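Local structure of methylaspartate ammonia-lyase (Citrobacter amalonaticus, 1KKO) at residues Glu256-Leu261 with Leu270-Pro275; Arg286-Ile291 with Ile304-Trp309; Gln314-Phe319 with His326-Lys331. The protein catalyses the reversible anti elimination of ammonia from L-threo-3-methylaspartate to give mesaconate, with magnesium as cofactor. All blocks are in the same frame, centred on the assembly; numbering follows the deposited sequence.

Interaction 1. Residues Glu256-Leu261 with Leu270-Pro275; sequences EYIASL and LYIEGP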
loop_
_atom_site.group_PDB
_atom_site.type_symbol
_atom_site.label_atom_id
_atom_site.label_comp_id
_atom_site.label_asym_id
_atom_site.label_seq_id
_atom_site.Cartn_x
_atom_site.Cartn_y
_atom_site.Cartn_z
ATOM N N GLU A 256 -7.629 -36.878 -7.079
ATOM C CA GLU A 256 -9.045 -37.169 -6.911
ATOM C C GLU A 256 -9.725 -36.068 -6.107
ATOM O O GLU A 256 -10.797 -35.591 -6.472
ATOM C CB GLU A 256 -9.242 -38.514 -6.201
ATOM C CG GLU A 256 -10.689 -38.808 -5.835
ATOM C CD GLU A 256 -10.840 -40.043 -4.966
ATOM O OE1 GLU A 256 -9.870 -40.421 -4.274
ATOM O OE2 GLU A 256 -11.936 -40.635 -4.974
ATOM N N TYR A 257 -9.108 -35.689 -4.993
ATOM C CA TYR A 257 -9.675 -34.659 -4.134
ATOM C C TYR A 257 -9.731 -33.306 -4.850
ATOM O O TYR A 257 -10.746 -32.620 -4.822
ATOM C CB TYR A 257 -8.876 -34.518 -2.842
ATOM C CG TYR A 257 -9.285 -33.290 -2.072
ATOM C CD1 TYR A 257 -10.500 -33.244 -1.405
ATOM C CD2 TYR A 257 -8.488 -32.154 -2.065
ATOM C CE1 TYR A 257 -10.899 -32.112 -0.721
ATOM C CE2 TYR A 257 -8.876 -31.014 -1.383
ATOM C CZ TYR A 257 -10.080 -30.996 -0.709
ATOM O OH TYR A 257 -10.456 -29.861 -0.027
ATOM N N ILE A 258 -8.625 -32.923 -5.476
ATOM C CA ILE A 258 -8.568 -31.652 -6.194
ATOM C C ILE A 258 -9.650 -31.611 -7.270
ATOM O O ILE A 258 -10.356 -30.619 -7.418
ATOM C CB ILE A 258 -7.165 -31.456 -6.798
ATOM C CG1 ILE A 258 -6.147 -31.175 -5.689
ATOM C CG2 ILE A 258 -7.159 -30.304 -7.796
ATOM C CD1 ILE A 258 -4.730 -31.369 -6.110
ATOM N N ALA A 259 -9.799 -32.699 -8.015
ATOM C CA ALA A 259 -10.818 -32.756 -9.058
ATOM C C ALA A 259 -12.225 -32.589 -8.477
ATOM O O ALA A 259 -13.102 -31.980 -9.099
ATOM C CB ALA A 259 -10.710 -34.070 -9.818
ATOM N N SER A 260 -12.438 -33.132 -7.280
ATOM C CA SER A 260 -13.741 -33.063 -6.630
ATOM C C SER A 260 -14.140 -31.640 -6.247
ATOM O O SER A 260 -15.309 -31.368 -5.985
ATOM C CB SER A 260 -13.785 -33.974 -5.391
ATOM O OG SER A 260 -13.170 -33.383 -4.256
ATOM N N LEU A 261 -13.173 -30.728 -6.206
ATOM C CA LEU A 261 -13.476 -29.344 -5.862
ATOM C C LEU A 261 -14.099 -28.576 -7.024
ATOM O O LEU A 261 -14.705 -27.528 -6.807
ATOM C CB LEU A 261 -12.220 -28.620 -5.389
ATOM C CG LEU A 261 -11.577 -29.142 -4.103
ATOM C CD1 LEU A 261 -10.292 -28.386 -3.831
ATOM C CD2 LEU A 261 -12.497 -29.017 -2.923
ATOM N N LEU A 270 -10.900 -23.019 -11.612
ATOM C CA LEU A 270 -10.257 -23.250 -10.332
ATOM C C LEU A 270 -8.806 -23.662 -10.500
ATOM O O LEU A 270 -8.473 -24.531 -11.308
ATOM C CB LEU A 270 -11.022 -24.316 -9.539
ATOM C CG LEU A 270 -10.455 -24.701 -8.172
ATOM C CD1 LEU A 270 -10.522 -23.524 -7.200
ATOM C CD2 LEU A 270 -11.206 -25.902 -7.609
ATOM N N TYR A 271 -7.953 -23.001 -9.715
ATOM C CA TYR A 271 -6.539 -23.304 -9.634
ATOM C C TYR A 271 -6.181 -23.596 -8.181
ATOM O O TYR A 271 -6.605 -22.859 -7.278
ATOM C CB TYR A 271 -5.716 -22.102 -10.071
ATOM C CG TYR A 271 -5.641 -21.857 -11.556
ATOM C CD1 TYR A 271 -6.740 -21.409 -12.267
ATOM C CD2 TYR A 271 -4.462 -22.061 -12.246
ATOM C CE1 TYR A 271 -6.667 -21.183 -13.641
ATOM C CE2 TYR A 271 -4.366 -21.808 -13.615
ATOM C CZ TYR A 271 -5.471 -21.367 -14.299
ATOM O OH TYR A 271 -5.376 -21.119 -15.657
ATOM N N ILE A 272 -5.399 -24.653 -7.965
ATOM C CA ILE A 272 -4.904 -24.987 -6.636
ATOM C C ILE A 272 -3.386 -24.905 -6.653
ATOM O O ILE A 272 -2.728 -25.622 -7.398
ATOM C CB ILE A 272 -5.345 -26.403 -6.213
ATOM C CG1 ILE A 272 -6.871 -26.507 -6.130
ATOM C CG2 ILE A 272 -4.682 -26.792 -4.880
ATOM C CD1 ILE A 272 -7.533 -25.626 -5.084
ATOM N N GLU A 273 -2.847 -23.992 -5.855
ATOM C CA GLU A 273 -1.408 -23.787 -5.774
ATOM C C GLU A 273 -0.807 -24.571 -4.616
ATOM O O GLU A 273 -1.401 -24.662 -3.539
ATOM C CB GLU A 273 -1.093 -22.289 -5.645
ATOM C CG GLU A 273 0.398 -21.983 -5.597
ATOM C CD GLU A 273 0.733 -20.515 -5.782
ATOM O OE1 GLU A 273 -0.167 -19.661 -5.714
ATOM O OE2 GLU A 273 1.924 -20.214 -5.983
ATOM N N GLY A 274 0.365 -25.137 -4.858
ATOM C CA GLY A 274 1.082 -25.869 -3.834
ATOM C C GLY A 274 0.331 -27.043 -3.233
ATOM O O GLY A 274 0.247 -27.166 -2.022
ATOM N N PRO A 275 -0.218 -27.939 -4.039
ATOM C CA PRO A 275 -0.994 -29.040 -3.456
ATOM C C PRO A 275 -0.188 -29.938 -2.512
ATOM O O PRO A 275 -0.753 -30.434 -1.529
ATOM C CB PRO A 275 -1.463 -29.819 -4.686
ATOM C CG PRO A 275 -0.511 -29.466 -5.746
ATOM C CD PRO A 275 -0.211 -28.002 -5.514
#
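Leu261, which meets both Leu270 and Ile272 across the contact, also covers one face of the Tyr257 ring: its CG stands 4.1 Å above the ring plane, displaced toward the rim. The phenol lies one turn back on helix 251-260 and does not reach the strand; its OH is hydrogen-bonded to Gly208 O, and its ring meets that of Phe247 with the planes at about 40°. Leu261 approaches the strand at two points. Its CB lies 3.7 Å from Leu270 CD2, while CD1 extends to within 4.1 Å of Ile272 CD1, the two side chains crossing at about a right angle.

Ile258, one turn earlier, divides its branches between two partners. With chi1 at -71°, Ile258 CG2 lies opposite the backbone N and rests 4.2 Å from Ile272 CG1. The other branch, nearly extended at chi2 (163°), carries Ile258 CD1 to within 3.9 Å of Pro275 CB, beyond the end of the strand. Ile272 is thus touched by both Ile258 and Leu261, by the first at CG1 and by the second at CD1. No hydrogen bond spans the interface. Within the segment 256-261, Ser260 OG donates to Tyr257 O over 2.6 Å, in the carbonyl plane and on a lone pair, and is also hydrogen-bonded to Arg212 NH2.

Tyr271 and Glu273 occupy the other face of strand 270-273, inside the barrel, where Glu273 is a magnesium ligand and its OE1 is hydrogen-bonded to His236 NE2. The strand therefore has an apolar face for its helix and an inner face that carries Glu273 to the metal site. The division is that of a beta/alpha barrel; the metal-binding carboxylates Asp238, Glu273 and Asp307 at the C-terminal ends of successive strands mark the enolase superfamily.

Interaction 2. Residues Arg286-Ile291 with Ile304-Trp309; sequences RMLTAI and IVADEW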
loop_
_atom_site.group_PDB
_atom_site.type_symbol
_atom_site.label_atom_id
_atom_site.label_comp_id
_atom_site.label_asym_id
_atom_site.label_seq_id
_atom_site.Cartn_x
_atom_site.Cartn_y
_atom_site.Cartn_z
ATOM N N ARG A 286 8.526 -34.381 -9.630
ATOM C CA ARG A 286 7.917 -35.688 -9.871
ATOM C C ARG A 286 6.501 -35.781 -9.299
ATOM O O ARG A 286 5.587 -36.301 -9.934
ATOM C CB ARG A 286 8.795 -36.792 -9.303
ATOM C CG ARG A 286 9.893 -37.195 -10.249
ATOM C CD ARG A 286 10.654 -38.407 -9.781
ATOM N NE ARG A 286 11.485 -38.069 -8.635
ATOM C CZ ARG A 286 12.729 -37.618 -8.709
ATOM N NH1 ARG A 286 13.391 -37.341 -7.593
ATOM N NH2 ARG A 286 13.323 -37.435 -9.884
HETATM N N MSE A 287 6.309 -35.246 -8.103
HETATM C CA MSE A 287 5.012 -35.293 -7.477
HETATM C C MSE A 287 3.955 -34.489 -8.235
HETATM O O MSE A 287 2.837 -34.948 -8.452
HETATM C CB MSE A 287 5.140 -34.737 -6.077
HETATM C CG MSE A 287 3.836 -34.529 -5.409
HETATM SE SE MSE A 287 3.012 -36.161 -4.851
HETATM C CE MSE A 287 4.524 -37.264 -4.547
ATOM N N LEU A 288 4.290 -33.264 -8.621
ATOM C CA LEU A 288 3.330 -32.462 -9.358
ATOM C C LEU A 288 3.001 -33.117 -10.697
ATOM O O LEU A 288 1.851 -33.108 -11.123
ATOM C CB LEU A 288 3.855 -31.053 -9.582
ATOM C CG LEU A 288 4.061 -30.203 -8.330
ATOM C CD1 LEU A 288 4.471 -28.797 -8.756
ATOM C CD2 LEU A 288 2.818 -30.158 -7.476
ATOM N N THR A 289 4.012 -33.688 -11.350
ATOM C CA THR A 289 3.803 -34.360 -12.633
ATOM C C THR A 289 2.772 -35.465 -12.482
ATOM O O THR A 289 1.859 -35.603 -13.286
ATOM C CB THR A 289 5.129 -34.931 -13.154
ATOM O OG1 THR A 289 6.061 -33.865 -13.394
ATOM C CG2 THR A 289 4.948 -35.620 -14.509
ATOM N N ALA A 290 2.917 -36.252 -11.427
ATOM C CA ALA A 290 1.977 -37.327 -11.147
ATOM C C ALA A 290 0.560 -36.826 -10.863
ATOM O O ALA A 290 -0.413 -37.420 -11.311
ATOM C CB ALA A 290 2.484 -38.180 -10.008
ATOM N N ILE A 291 0.421 -35.728 -10.118
ATOM C CA ILE A 291 -0.908 -35.179 -9.875
ATOM C C ILE A 291 -1.527 -34.701 -11.192
ATOM O O ILE A 291 -2.711 -34.937 -11.446
ATOM C CB ILE A 291 -0.872 -34.030 -8.836
ATOM C CG1 ILE A 291 -0.415 -34.565 -7.476
ATOM C CG2 ILE A 291 -2.245 -33.369 -8.717
ATOM C CD1 ILE A 291 -0.060 -33.466 -6.479
ATOM N N ILE A 304 -3.271 -27.031 -11.453
ATOM C CA ILE A 304 -2.369 -26.884 -10.306
ATOM C C ILE A 304 -1.200 -25.965 -10.651
ATOM O O ILE A 304 -0.769 -25.852 -11.807
ATOM C CB ILE A 304 -1.893 -28.242 -9.706
ATOM C CG1 ILE A 304 -1.101 -29.066 -10.718
ATOM C CG2 ILE A 304 -3.086 -29.007 -9.135
ATOM C CD1 ILE A 304 -0.350 -30.238 -10.095
ATOM N N VAL A 305 -0.718 -25.300 -9.605
ATOM C CA VAL A 305 0.327 -24.301 -9.702
ATOM C C VAL A 305 1.525 -24.702 -8.842
ATOM O O VAL A 305 1.377 -24.962 -7.645
ATOM C CB VAL A 305 -0.184 -22.936 -9.193
ATOM C CG1 VAL A 305 0.845 -21.844 -9.477
ATOM C CG2 VAL A 305 -1.517 -22.589 -9.814
ATOM N N ALA A 306 2.712 -24.733 -9.439
ATOM C CA ALA A 306 3.941 -24.972 -8.699
ATOM C C ALA A 306 4.360 -23.705 -7.987
ATOM O O ALA A 306 4.150 -22.598 -8.468
ATOM C CB ALA A 306 5.029 -25.421 -9.612
ATOM N N ASP A 307 4.990 -23.869 -6.839
ATOM C CA ASP A 307 5.484 -22.728 -6.078
ATOM C C ASP A 307 6.718 -23.164 -5.289
ATOM O O ASP A 307 7.843 -22.828 -5.659
ATOM C CB ASP A 307 4.372 -22.209 -5.177
ATOM C CG ASP A 307 4.807 -21.078 -4.291
ATOM O OD1 ASP A 307 5.789 -20.375 -4.604
ATOM O OD2 ASP A 307 4.190 -20.812 -3.239
ATOM N N GLU A 308 6.509 -23.926 -4.219
ATOM C CA GLU A 308 7.619 -24.415 -3.406
ATOM C C GLU A 308 8.646 -25.158 -4.269
ATOM O O GLU A 308 8.291 -25.999 -5.092
ATOM C CB GLU A 308 7.118 -25.367 -2.313
ATOM C CG GLU A 308 6.029 -24.839 -1.385
ATOM C CD GLU A 308 4.605 -25.110 -1.866
ATOM O OE1 GLU A 308 4.382 -25.282 -3.088
ATOM O OE2 GLU A 308 3.695 -25.146 -1.002
ATOM N N TRP A 309 9.915 -24.838 -4.041
ATOM C CA TRP A 309 11.078 -25.441 -4.702
ATOM C C TRP A 309 11.263 -24.969 -6.137
ATOM O O TRP A 309 12.176 -25.432 -6.821
ATOM C CB TRP A 309 11.064 -26.972 -4.601
ATOM C CG TRP A 309 10.989 -27.361 -3.160
ATOM C CD1 TRP A 309 9.905 -27.842 -2.506
ATOM C CD2 TRP A 309 12.011 -27.194 -2.174
ATOM N NE1 TRP A 309 10.195 -28.029 -1.175
ATOM C CE2 TRP A 309 11.487 -27.637 -0.948
ATOM C CE3 TRP A 309 13.328 -26.746 -2.211
ATOM C CZ2 TRP A 309 12.224 -27.616 0.231
ATOM C CZ3 TRP A 309 14.064 -26.741 -1.036
ATOM C CH2 TRP A 309 13.507 -27.174 0.160
#
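Leu288 touches Ile304 and Ala306 with separate methyls. Its CD1 meets Ala306 CB at 3.5 Å, a close methyl-to-methyl contact, and its CD2 lies 4.1 Å from Ile304 CD1. Ile304 CD1 also touches Ile291 CG2 at 3.9 Å and approaches the carbonyl Leu288 O at 3.8 Å, so it is seated between successive turns of the helix. Ile304 reaches that position because chi1 (62°) sets CG1 between its own backbone N and carbonyl carbon, and chi2 (167°) then extends CD1 outward.

The axes of helix segment 286-291 and strand 304-306 approach to 10.0 Å and run nearly antiparallel (168°). Leu288 O accepts a hydrogen bond from Thr292 OG1 within the helix. The strand is hydrogen-bonded through its backbone to strands 270-273 and 327-330, which holds the backbone carrying Ile304 and Ala306 in the sheet. Immediately after Ala306 comes Asp307, a magnesium ligand whose carboxylate turns away from the helix.

Side chain meets side chain only through apolar groups, and no hydrogen bond crosses; the association is consistent with packing and exclusion of water, without polar pairing between the segments.

Interaction 3. Residues Gln314-Phe319 with His326-Lys331; sequences QDIVDF and HMVQIK. With SO4 (sulfate ion), chain C.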
loop_
_atom_site.group_PDB
_atom_site.type_symbol
_atom_site.label_atom_id
_atom_site.label_comp_id
_atom_site.label_asym_id
_atom_site.label_seq_id
_atom_site.Cartn_x
_atom_site.Cartn_y
_atom_site.Cartn_z
ATOM N N GLN A 314 16.390 -21.139 -13.511
ATOM C CA GLN A 314 16.618 -22.535 -13.888
ATOM C C GLN A 314 15.571 -23.465 -13.273
ATOM O O GLN A 314 15.136 -24.429 -13.918
ATOM C CB GLN A 314 18.028 -22.992 -13.530
ATOM C CG GLN A 314 18.326 -24.409 -14.043
ATOM C CD GLN A 314 18.326 -24.502 -15.561
ATOM O OE1 GLN A 314 18.979 -23.706 -16.233
ATOM N NE2 GLN A 314 17.597 -25.475 -16.104
ATOM N N ASP A 315 15.148 -23.195 -12.042
ATOM C CA ASP A 315 14.102 -24.001 -11.446
ATOM C C ASP A 315 12.852 -23.962 -12.325
ATOM O O ASP A 315 12.205 -24.975 -12.561
ATOM C CB ASP A 315 13.707 -23.484 -10.065
ATOM C CG ASP A 315 14.778 -23.648 -9.029
ATOM O OD1 ASP A 315 15.731 -24.438 -9.209
ATOM O OD2 ASP A 315 14.696 -23.000 -7.960
ATOM N N ILE A 316 12.487 -22.768 -12.764
ATOM C CA ILE A 316 11.292 -22.594 -13.573
ATOM C C ILE A 316 11.411 -23.381 -14.884
ATOM O O ILE A 316 10.471 -24.046 -15.311
ATOM C CB ILE A 316 11.035 -21.098 -13.807
ATOM C CG1 ILE A 316 10.637 -20.437 -12.476
ATOM C CG2 ILE A 316 9.975 -20.903 -14.876
ATOM C CD1 ILE A 316 10.929 -18.969 -12.408
ATOM N N VAL A 317 12.575 -23.307 -15.506
ATOM C CA VAL A 317 12.858 -24.088 -16.706
ATOM C C VAL A 317 12.663 -25.575 -16.420
ATOM O O VAL A 317 12.029 -26.285 -17.212
ATOM C CB VAL A 317 14.284 -23.800 -17.197
ATOM C CG1 VAL A 317 14.739 -24.821 -18.229
ATOM C CG2 VAL A 317 14.354 -22.404 -17.771
ATOM N N ASP A 318 13.170 -26.046 -15.284
ATOM C CA ASP A 318 13.075 -27.465 -14.935
ATOM C C ASP A 318 11.632 -27.920 -14.700
ATOM O O ASP A 318 11.224 -29.000 -15.159
ATOM C CB ASP A 318 13.936 -27.760 -13.707
ATOM C CG ASP A 318 15.425 -27.611 -13.970
ATOM O OD1 ASP A 318 15.863 -27.624 -15.142
ATOM O OD2 ASP A 318 16.238 -27.484 -13.039
ATOM N N PHE A 319 10.849 -27.118 -13.981
ATOM C CA PHE A 319 9.450 -27.460 -13.774
ATOM C C PHE A 319 8.681 -27.462 -15.100
ATOM O O PHE A 319 7.795 -28.292 -15.311
ATOM C CB PHE A 319 8.781 -26.510 -12.771
ATOM C CG PHE A 319 9.000 -26.869 -11.320
ATOM C CD1 PHE A 319 10.208 -26.616 -10.694
ATOM C CD2 PHE A 319 7.980 -27.429 -10.590
ATOM C CE1 PHE A 319 10.389 -26.934 -9.363
ATOM C CE2 PHE A 319 8.159 -27.745 -9.253
ATOM C CZ PHE A 319 9.356 -27.488 -8.647
ATOM N N HIS A 326 0.277 -27.010 -14.545
ATOM C CA HIS A 326 -0.305 -26.116 -15.532
ATOM C C HIS A 326 0.237 -24.709 -15.488
ATOM O O HIS A 326 0.230 -24.017 -16.494
ATOM C CB HIS A 326 -1.810 -26.063 -15.331
ATOM C CG HIS A 326 -2.440 -27.413 -15.309
ATOM N ND1 HIS A 326 -2.585 -28.137 -14.147
ATOM C CD2 HIS A 326 -2.929 -28.188 -16.305
ATOM C CE1 HIS A 326 -3.141 -29.302 -14.429
ATOM N NE2 HIS A 326 -3.366 -29.355 -15.728
HETATM N N MSE A 327 0.684 -24.292 -14.309
HETATM C CA MSE A 327 1.118 -22.926 -14.066
HETATM C C MSE A 327 2.221 -22.961 -13.033
HETATM O O MSE A 327 2.230 -23.835 -12.171
HETATM C CB MSE A 327 -0.065 -22.122 -13.530
HETATM C CG MSE A 327 0.237 -20.686 -13.166
HETATM SE SE MSE A 327 -1.344 -19.765 -12.499
HETATM C CE MSE A 327 -1.926 -18.974 -14.151
ATOM N N VAL A 328 3.164 -22.029 -13.137
ATOM C CA VAL A 328 4.223 -21.894 -12.148
ATOM C C VAL A 328 4.232 -20.484 -11.575
ATOM O O VAL A 328 4.102 -19.517 -12.321
ATOM C CB VAL A 328 5.628 -22.163 -12.733
ATOM C CG1 VAL A 328 5.813 -23.625 -13.070
ATOM C CG2 VAL A 328 5.889 -21.325 -13.930
ATOM N N GLN A 329 4.378 -20.369 -10.257
ATOM C CA GLN A 329 4.581 -19.048 -9.649
ATOM C C GLN A 329 6.052 -18.639 -9.768
ATOM O O GLN A 329 6.928 -19.231 -9.128
ATOM C CB GLN A 329 4.162 -18.938 -8.172
ATOM C CG GLN A 329 4.382 -17.457 -7.764
ATOM C CD GLN A 329 4.062 -17.028 -6.348
ATOM O OE1 GLN A 329 4.502 -15.942 -5.936
ATOM N NE2 GLN A 329 3.335 -17.848 -5.598
ATOM N N ILE A 330 6.291 -17.635 -10.609
ATOM C CA ILE A 330 7.577 -16.978 -10.765
ATOM C C ILE A 330 7.569 -15.942 -9.632
ATOM O O ILE A 330 6.966 -14.875 -9.742
ATOM C CB ILE A 330 7.630 -16.360 -12.174
ATOM C CG1 ILE A 330 7.496 -17.464 -13.241
ATOM C CG2 ILE A 330 8.897 -15.545 -12.398
ATOM C CD1 ILE A 330 7.308 -16.933 -14.646
ATOM N N LYS A 331 8.161 -16.314 -8.505
ATOM C CA LYS A 331 8.065 -15.501 -7.286
ATOM C C LYS A 331 9.179 -14.473 -7.367
ATOM O O LYS A 331 10.321 -14.710 -6.972
ATOM C CB LYS A 331 8.152 -16.363 -6.044
ATOM C CG LYS A 331 7.782 -15.595 -4.795
ATOM C CD LYS A 331 7.620 -16.492 -3.584
ATOM C CE LYS A 331 6.742 -15.865 -2.510
ATOM N NZ LYS A 331 5.309 -16.008 -2.827
HETATM S S SO4 C . 3.913 -14.269 0.184
HETATM O O1 SO4 C . 5.363 -13.970 0.285
HETATM O O2 SO4 C . 3.616 -14.968 1.491
HETATM O O3 SO4 C . 3.144 -13.035 0.074
HETATM O O4 SO4 C . 3.561 -15.187 -0.926
#
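Ile316 and Ile330 cross at about a right angle, the CD1 of the first set against both branches of the second, 3.8 Å from Ile330 CG1 and 4.0 Å from Ile330 CG2. Nearer its root, Ile316 CG2 faces Val328 CG2 at 4.2 Å. On Val328's other branch, CG1 is met by Phe319 CB at 4.1 Å; the phenyl ring itself leads away from the strand, with Asp315 O in plane at its edge. On the outer side of the helix Gln314 NE2 donates a hydrogen bond of 2.9 Å to Asp318 OD1, approaching from above the carboxylate plane.

Gln329 and Lys331, the proton acceptor, send their ends the opposite way, into the active site. A bend at chi4 (80°) turns Lys331 NZ toward a sulfate, probably from the crystallisation liquor, to whose O4 NZ donates a hydrogen bond of 2.7 Å; NZ also donates to Gln329 OE1 at 3.2 Å. The sulfate is further hydrogen-bonded to Gln172, Thr360 and Cys361, all substrate-binding residues.

Helix 313-321 packs over strand 327-330 between two neighbouring helices: Phe319 rests on Leu288 of helix 281-298, and Ile316 on Cys348 of helix 339-351. Strand 354-357 lies beside strand 327-330 in the sheet, hydrogen-bonded through Val328 and Glu354, and Ile330 rests on Ala355.

Followed from the N terminus, the three contacts come in series, without nesting or crossing. Interaction 1 closes the loop from helix 251-260 to strand 270-273; interaction 2 closes the connection from helix 281-298 to strand 303-306; interaction 3 closes the shorter one from helix 313-321 to strand 327-330. Each joins a barrel helix to the strand that follows it, and the three strands are parallel neighbours in one sheet. Backbone bonds join them: Val305 N to Ile272 O at 3.0 Å, and Gln329 N to Ala306 O at 2.9 Å. Inside the barrel, a hydrogen bond between Glu273 OE2 and Gln329 NE2 (2.8 Å) connects interactions 1 and 3 directly, linking metal and substrate sites.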